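Side-chain contacts in putative type VI secretion protein (Escherichia coli, PDB 6SKI), which acts as a phospholipase effector of the type VI secretion system, loaded onto the VgrG spike, and probably hydrolyses membrane lipids of target cells: residues 49-52 with 58-61; 149-154 with 257-262; 499-504 with 508-513. One frame throughout, in Å; residues are numbered along the deposited sequence.

From the N terminus, contact 1 comes first: it closes a short loop around helix 53-58, soon after the long strand 22-43. Contact 2 spans 102 intervening residues, bringing helix 144-154 against the loop that follows strand 237-243. Contact 3 closes a tight hairpin of three intervening residues near the C terminus. The three follow in series, none nested or crossed, yet they touch in space. Met58 of contact 1 packs on Ile150 and Ile153 of contact 2, Phe60 meets Leu500 of contact 3, and the loop 257-262 probably hydrogen-bonds to the hairpin through Phe257 N and Asp258 OD1. Together they join the N-terminal, central and C-terminal parts of one chain.

Contact 1 (49-52 with 58-61)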
# COMPACT_ATOMS: atom_id res chain seq x y z
N ASN A 49 3.19 4.56 10.91
CA ASN A 49 2.91 5.97 10.74
C ASN A 49 1.44 6.22 11.04
O ASN A 49 0.62 5.30 11.00
CB ASN A 49 3.24 6.45 9.32
CG ASN A 49 4.67 6.17 8.92
OD1 ASN A 49 4.93 5.72 7.80
ND2 ASN A 49 5.60 6.44 9.82
N ARG A 50 1.12 7.48 11.33
CA ARG A 50 -0.26 7.90 11.44
C ARG A 50 -0.78 8.34 10.08
O ARG A 50 -0.02 8.75 9.20
CB ARG A 50 -0.41 9.03 12.45
CG ARG A 50 0.16 8.72 13.81
CD ARG A 50 -0.01 9.89 14.76
NE ARG A 50 -0.36 9.45 16.11
CZ ARG A 50 0.51 8.95 16.98
NH1 ARG A 50 1.79 8.83 16.66
NH2 ARG A 50 0.09 8.58 18.18
N GLU A 51 -2.09 8.26 9.91
CA GLU A 51 -2.73 8.73 8.69
C GLU A 51 -2.83 10.25 8.72
O GLU A 51 -3.19 10.84 9.74
CB GLU A 51 -4.11 8.10 8.55
CG GLU A 51 -4.61 8.00 7.12
CD GLU A 51 -5.97 7.34 7.03
OE1 GLU A 51 -6.59 7.12 8.08
OE2 GLU A 51 -6.41 7.05 5.90
N ASN A 52 -2.53 10.88 7.59
CA ASN A 52 -2.56 12.33 7.56
C ASN A 52 -4.00 12.83 7.54
O ASN A 52 -4.95 12.07 7.33
CB ASN A 52 -1.79 12.88 6.35
CG ASN A 52 -2.22 12.26 5.04
OD1 ASN A 52 -3.36 11.82 4.89
ND2 ASN A 52 -1.32 12.25 4.07
N MET A 58 -10.85 12.54 3.55
CA MET A 58 -11.39 11.82 2.40
C MET A 58 -12.36 10.75 2.85
O MET A 58 -13.33 10.45 2.15
CB MET A 58 -10.25 11.19 1.59
CG MET A 58 -10.02 11.81 0.24
SD MET A 58 -8.87 10.83 -0.75
CE MET A 58 -9.99 9.69 -1.55
N LYS A 59 -12.11 10.15 4.01
CA LYS A 59 -13.02 9.13 4.53
C LYS A 59 -14.40 9.70 4.86
O LYS A 59 -15.36 8.94 4.98
CB LYS A 59 -12.40 8.44 5.74
CG LYS A 59 -11.66 7.16 5.37
CD LYS A 59 -11.05 6.48 6.58
CE LYS A 59 -9.87 7.26 7.11
NZ LYS A 59 -9.43 6.74 8.43
N PHE A 60 -14.52 11.03 5.02
CA PHE A 60 -15.83 11.63 5.25
C PHE A 60 -16.79 11.38 4.10
O PHE A 60 -18.00 11.31 4.32
CB PHE A 60 -15.71 13.14 5.46
CG PHE A 60 -15.50 13.56 6.88
CD1 PHE A 60 -16.54 14.12 7.61
CD2 PHE A 60 -14.27 13.42 7.49
CE1 PHE A 60 -16.35 14.51 8.91
CE2 PHE A 60 -14.08 13.82 8.79
CZ PHE A 60 -15.12 14.37 9.50
N ASN A 61 -16.27 11.27 2.88
CA ASN A 61 -17.12 11.06 1.72
C ASN A 61 -17.93 9.78 1.87
O ASN A 61 -17.37 8.69 2.04
CB ASN A 61 -16.25 11.00 0.46
CG ASN A 61 -17.05 11.16 -0.81
OD1 ASN A 61 -17.52 12.25 -1.12
ND2 ASN A 61 -17.18 10.08 -1.57
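The backbones of 49-52 and 58-61 stay well apart, with Glu51 CA and Lys59 CA 11.1 Å from each other at the nearest point, and two long side chains bridge the gap from opposite directions. Glu51 reaches out with CG anti to the backbone N (chi1 -154°) and the rest of the chain extended, which carries its carboxylate far from the main chain. Lys59 answers with a chain bent once, at chi3 (-71°). Where they meet, Lys59 NZ donates to Glu51 OE1 over 2.9 Å, a hydrogen bond that is also a salt bridge. The ammonium comes to OE1 on the syn side, 17° out of the carboxylate plane. It favours one oxygen: OE2 lies 4.0 Å from Lys59 NZ, so this is a single-oxygen rather than a forked pairing. OE2 instead faces Arg198 NH2 in a long, weak ion pair.

That second partner places the contact in the fold. The family belongs to the alpha/beta hydrolase clan, and Arg198 opens helix 198-211 just after strand 184-195, consistent with the position of the nucleophile elbow in such enzymes. The salt bridge itself straddles helix 53-58. At one end Asn52 is the N-cap, its OD1 accepting from Ser55 N; at the other the chain leaves through a type I turn from Met58 to Asn61, in which Asn61 N bonds to Met58 O at 3.1 Å.

Little surface is buried between the segments, 74 Å² in all, because the touching is confined to the two charged ends. Lys59 is nevertheless buried in the protein and its side chain also rests on Ile250, a setting in which the carboxylate would be expected to favour the charged form of the lysine.

Contact 2 (149-154 with 257-262); sequences SILDIF and FDINGR
Arg262 NH2 is held in a salt bridge by Glu155 OE1, just beyond the end of the helical segment 149-154, and the guanidinium to which it belongs lies against Leu151. One face of that flat group receives Leu151 CD1, which sits off-centre toward the rim, nearest to Arg262 NH1 at 3.3 Å. The other methyl of the same leucine, CD2, rests on the aliphatic root of the arginine, 3.6 Å from Arg262 CB. The arginine can present both its stem and its plane to one leucine because its chain folds back, bent at chi2 (84°) and again at chi3 (47°). Asp152 OD2, 6.2 Å from Arg262 NH2, is too far to pair but may add a mild favourable field.

Loop 257-262 follows strand 237-243 of the main sheet and belongs to the Tle1-like catalytic domain, of the alpha/beta hydrolase clan; here it docks on the last turns of helix 144-154. A type I turn from Ile259 to Arg262 sets these two residues to point at the helix, whereas Asn260 between them points away.

Ile259 makes the apolar half of the contact. Its CG1 is tucked between the backbone N and C (chi1 53°), which sends CD1 onward to Ile150 CG2 at 3.6 Å, the two side chains nearly perpendicular. Its other branch, CG2, meets Leu151 CD1 at 3.7 Å as the leucine and isoleucine run antiparallel alongside one another. Leu151 is thus wedged between an isoleucine and an arginine, one of its methyls serving both. Ile150, on the buried side of the helix, also packs on Met58 of helix 53-58, while the arginine side is exposed.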
# COMPACT_ATOMS: atom_id res chain seq x y z
N SER A 149 -4.56 19.12 -0.56
CA SER A 149 -4.08 17.90 0.08
C SER A 149 -5.03 16.73 -0.15
O SER A 149 -4.58 15.60 -0.42
CB SER A 149 -3.90 18.14 1.58
OG SER A 149 -2.62 18.65 1.86
N ILE A 150 -6.33 16.97 -0.08
CA ILE A 150 -7.30 15.91 -0.30
C ILE A 150 -7.30 15.49 -1.76
O ILE A 150 -7.50 14.32 -2.08
CB ILE A 150 -8.69 16.36 0.17
CG1 ILE A 150 -8.68 16.62 1.68
CG2 ILE A 150 -9.75 15.33 -0.16
CD1 ILE A 150 -10.01 17.07 2.22
N LEU A 151 -7.04 16.43 -2.67
CA LEU A 151 -6.91 16.08 -4.08
C LEU A 151 -5.62 15.32 -4.35
O LEU A 151 -5.58 14.47 -5.25
CB LEU A 151 -6.96 17.34 -4.94
CG LEU A 151 -8.31 17.66 -5.56
CD1 LEU A 151 -8.24 18.97 -6.32
CD2 LEU A 151 -8.76 16.53 -6.47
N ASP A 152 -4.57 15.61 -3.58
CA ASP A 152 -3.32 14.87 -3.70
C ASP A 152 -3.50 13.43 -3.25
O ASP A 152 -2.97 12.50 -3.87
CB ASP A 152 -2.23 15.55 -2.88
CG ASP A 152 -1.57 16.69 -3.62
OD1 ASP A 152 -0.69 17.35 -3.03
OD2 ASP A 152 -1.92 16.92 -4.79
N ILE A 153 -4.25 13.22 -2.16
CA ILE A 153 -4.55 11.86 -1.72
C ILE A 153 -5.47 11.17 -2.72
O ILE A 153 -5.34 9.96 -2.96
CB ILE A 153 -5.15 11.87 -0.31
CG1 ILE A 153 -4.22 12.61 0.65
CG2 ILE A 153 -5.40 10.46 0.17
CD1 ILE A 153 -2.97 11.84 0.99
N PHE A 154 -6.42 11.90 -3.29
CA PHE A 154 -7.33 11.31 -4.26
C PHE A 154 -6.58 10.80 -5.49
O PHE A 154 -6.91 9.75 -6.04
CB PHE A 154 -8.39 12.33 -4.67
CG PHE A 154 -9.41 11.80 -5.63
CD1 PHE A 154 -9.53 12.35 -6.89
CD2 PHE A 154 -10.24 10.76 -5.27
CE1 PHE A 154 -10.47 11.87 -7.78
CE2 PHE A 154 -11.18 10.27 -6.15
CZ PHE A 154 -11.29 10.83 -7.41
N PHE A 257 -17.61 19.82 -1.99
CA PHE A 257 -17.99 20.92 -2.87
C PHE A 257 -16.76 21.57 -3.51
O PHE A 257 -16.81 21.98 -4.67
CB PHE A 257 -18.79 21.96 -2.08
CG PHE A 257 -19.09 23.21 -2.86
CD1 PHE A 257 -20.07 23.22 -3.82
CD2 PHE A 257 -18.38 24.37 -2.62
CE1 PHE A 257 -20.35 24.36 -4.54
CE2 PHE A 257 -18.65 25.51 -3.33
CZ PHE A 257 -19.63 25.51 -4.29
N ASP A 258 -15.67 21.67 -2.76
CA ASP A 258 -14.52 22.44 -3.22
C ASP A 258 -13.81 21.77 -4.39
O ASP A 258 -13.32 22.45 -5.30
CB ASP A 258 -13.55 22.67 -2.07
CG ASP A 258 -14.22 23.31 -0.87
OD1 ASP A 258 -14.79 22.57 -0.04
OD2 ASP A 258 -14.17 24.55 -0.75
N ILE A 259 -13.73 20.44 -4.39
CA ILE A 259 -12.81 19.72 -5.25
C ILE A 259 -13.47 18.63 -6.08
O ILE A 259 -12.77 17.93 -6.81
CB ILE A 259 -11.64 19.12 -4.43
CG1 ILE A 259 -12.19 18.30 -3.27
CG2 ILE A 259 -10.74 20.23 -3.91
CD1 ILE A 259 -11.14 17.87 -2.28
N ASN A 260 -14.79 18.45 -5.98
CA ASN A 260 -15.42 17.36 -6.73
C ASN A 260 -15.34 17.57 -8.24
O ASN A 260 -15.62 16.63 -8.99
CB ASN A 260 -16.88 17.19 -6.32
CG ASN A 260 -17.66 18.48 -6.37
OD1 ASN A 260 -17.22 19.48 -6.94
ND2 ASN A 260 -18.84 18.48 -5.76
N GLY A 261 -14.98 18.77 -8.69
CA GLY A 261 -14.88 19.01 -10.12
C GLY A 261 -13.80 18.19 -10.79
O GLY A 261 -13.94 17.78 -11.94
N ARG A 262 -12.69 17.96 -10.08
CA ARG A 262 -11.60 17.17 -10.63
C ARG A 262 -12.07 15.77 -11.00
O ARG A 262 -12.81 15.12 -10.26
CB ARG A 262 -10.46 17.08 -9.61
CG ARG A 262 -9.29 16.22 -10.06
CD ARG A 262 -8.32 16.99 -10.94
NE ARG A 262 -7.99 18.30 -10.38
CZ ARG A 262 -6.93 18.54 -9.62
NH1 ARG A 262 -6.70 19.76 -9.17
NH2 ARG A 262 -6.09 17.56 -9.32

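Contact 3 (499-504 with 508-513)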
# COMPACT_ATOMS: atom_id res chain seq x y z
N ASN A 499 -12.16 20.78 10.43
CA ASN A 499 -11.76 21.38 9.16
C ASN A 499 -12.82 21.24 8.09
O ASN A 499 -12.57 21.59 6.94
CB ASN A 499 -10.45 20.75 8.68
CG ASN A 499 -9.28 21.12 9.56
OD1 ASN A 499 -8.94 22.29 9.71
ND2 ASN A 499 -8.66 20.11 10.16
N LEU A 500 -14.00 20.74 8.44
CA LEU A 500 -15.07 20.51 7.48
C LEU A 500 -16.39 20.93 8.09
O LEU A 500 -16.57 20.93 9.30
CB LEU A 500 -15.15 19.04 7.05
CG LEU A 500 -13.94 18.33 6.45
CD1 LEU A 500 -14.31 16.91 6.10
CD2 LEU A 500 -13.43 19.06 5.22
N TRP A 501 -17.33 21.28 7.21
CA TRP A 501 -18.73 21.42 7.58
C TRP A 501 -19.54 20.63 6.56
O TRP A 501 -19.38 20.82 5.36
CB TRP A 501 -19.18 22.88 7.60
CG TRP A 501 -20.63 23.04 7.89
CD1 TRP A 501 -21.22 23.02 9.12
CD2 TRP A 501 -21.68 23.22 6.94
NE1 TRP A 501 -22.58 23.18 8.99
CE2 TRP A 501 -22.88 23.31 7.66
CE3 TRP A 501 -21.72 23.33 5.55
CZ2 TRP A 501 -24.11 23.49 7.03
CZ3 TRP A 501 -22.93 23.51 4.93
CH2 TRP A 501 -24.11 23.59 5.67
N VAL A 502 -20.40 19.74 7.04
CA VAL A 502 -21.19 18.88 6.17
C VAL A 502 -22.63 19.38 6.21
O VAL A 502 -23.18 19.61 7.29
CB VAL A 502 -21.10 17.41 6.58
CG1 VAL A 502 -21.79 16.54 5.56
CG2 VAL A 502 -19.65 16.99 6.75
N ASP A 503 -23.21 19.56 5.03
CA ASP A 503 -24.59 20.03 4.96
C ASP A 503 -25.51 18.97 5.55
O ASP A 503 -25.51 17.82 5.07
CB ASP A 503 -24.97 20.33 3.51
CG ASP A 503 -26.30 21.05 3.40
OD1 ASP A 503 -26.57 21.94 4.24
OD2 ASP A 503 -27.08 20.74 2.48
N PRO A 504 -26.29 19.30 6.58
CA PRO A 504 -27.14 18.27 7.21
C PRO A 504 -28.18 17.67 6.28
O PRO A 504 -28.60 16.53 6.50
CB PRO A 504 -27.79 19.05 8.36
CG PRO A 504 -27.76 20.47 7.89
CD PRO A 504 -26.42 20.59 7.27
N GLU A 508 -23.27 17.31 1.52
CA GLU A 508 -22.13 17.89 0.84
C GLU A 508 -21.11 18.40 1.85
O GLU A 508 -21.48 18.97 2.88
CB GLU A 508 -22.59 19.03 -0.07
CG GLU A 508 -21.51 19.61 -0.96
CD GLU A 508 -22.08 20.19 -2.23
OE1 GLU A 508 -23.28 20.51 -2.25
OE2 GLU A 508 -21.33 20.32 -3.22
N ILE A 509 -19.84 18.21 1.55
CA ILE A 509 -18.76 18.59 2.45
C ILE A 509 -18.17 19.91 1.96
O ILE A 509 -17.94 20.10 0.76
CB ILE A 509 -17.67 17.51 2.53
CG1 ILE A 509 -18.28 16.17 2.95
CG2 ILE A 509 -16.59 17.91 3.51
CD1 ILE A 509 -18.29 15.14 1.85
N PHE A 510 -17.92 20.81 2.91
CA PHE A 510 -17.40 22.14 2.63
C PHE A 510 -16.15 22.30 3.49
O PHE A 510 -16.24 22.31 4.72
CB PHE A 510 -18.43 23.22 2.95
CG PHE A 510 -19.61 23.22 2.02
CD1 PHE A 510 -20.72 22.46 2.30
CD2 PHE A 510 -19.60 23.99 0.88
CE1 PHE A 510 -21.80 22.45 1.45
CE2 PHE A 510 -20.68 23.99 0.03
CZ PHE A 510 -21.78 23.22 0.32
N ILE A 511 -15.00 22.41 2.84
CA ILE A 511 -13.75 22.56 3.57
C ILE A 511 -13.67 23.97 4.15
O ILE A 511 -13.97 24.96 3.47
CB ILE A 511 -12.55 22.26 2.66
CG1 ILE A 511 -12.67 20.84 2.09
CG2 ILE A 511 -11.25 22.43 3.40
CD1 ILE A 511 -11.56 20.47 1.15
N HIS A 512 -13.26 24.06 5.41
CA HIS A 512 -13.04 25.35 6.04
C HIS A 512 -11.73 25.91 5.51
O HIS A 512 -10.65 25.54 5.99
CB HIS A 512 -13.02 25.21 7.56
CG HIS A 512 -14.39 25.10 8.16
ND1 HIS A 512 -14.60 24.58 9.42
CD2 HIS A 512 -15.60 25.43 7.67
CE1 HIS A 512 -15.90 24.61 9.68
NE2 HIS A 512 -16.53 25.12 8.63
N ARG A 513 -11.82 26.81 4.54
CA ARG A 513 -10.66 27.29 3.81
C ARG A 513 -9.93 28.42 4.53
O ARG A 513 -8.85 28.82 4.09
CB ARG A 513 -11.09 27.76 2.42
CG ARG A 513 -11.60 26.64 1.54
CD ARG A 513 -11.79 27.04 0.08
NE ARG A 513 -12.68 28.19 -0.10
CZ ARG A 513 -12.26 29.45 -0.21
NH1 ARG A 513 -10.96 29.72 -0.18
NH2 ARG A 513 -13.14 30.43 -0.37
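Leu500 and Val502 on one strand, Ile509 and Ile511 on the other, form the close-packed side of this two-stranded antiparallel hairpin. Leu500 divides its methyls: CD2 lies beside Ile511 CG1 at 3.7 Å in the directly opposed, non-hydrogen-bonded pair, while CD1 reaches diagonally to Ile509 CG2 at 3.6 Å. Val502 and Ile509 run side by side, more loosely, with Val502 CG2 4.1 Å from Ile509 CG1. This face turns inward: Leu500 packs on Phe60, and Ile511 on Leu146 and Ile150 of helix 144-154.

The other face carries Trp501 and Phe510, and the indole is exposed. Both side chains lean the same way, with Trp501 CE3 3.5 Å from Phe510 CD1, but the ring planes are inclined at 42°, with Phe510 CD1 at the indole edge, so the pair is neither stacked nor T-shaped. Phe510 also meets Phe257 of the neighbouring loop. Beyond them His512 spreads over the peptide between Leu500 and Trp501, one ring face above Leu500 C and Trp501 N, with its NE2 3.6 Å from Trp501 CB.

Between the faces runs the ladder. Trp501 and Phe510 exchange a reciprocal pair of bonds, each N to the other's O at 2.9 Å. Asp503 N donates to Glu508 O, nearly straight and in the carbonyl plane, at 2.8 Å; at the far end His512 N reaches Asn499 O at 3.0 Å, 47° above the carbonyl plane and so not along a lone pair. The carboxylates of Asp503 and Glu508 stay apart, that of Asp503 being bonded to Thr506 OG1 in the turn.

The chemistry divides the work: backbone bonds fix the register, the aliphatic face is buried against Phe60 and helix 144-154, and the indole on the other face stays exposed.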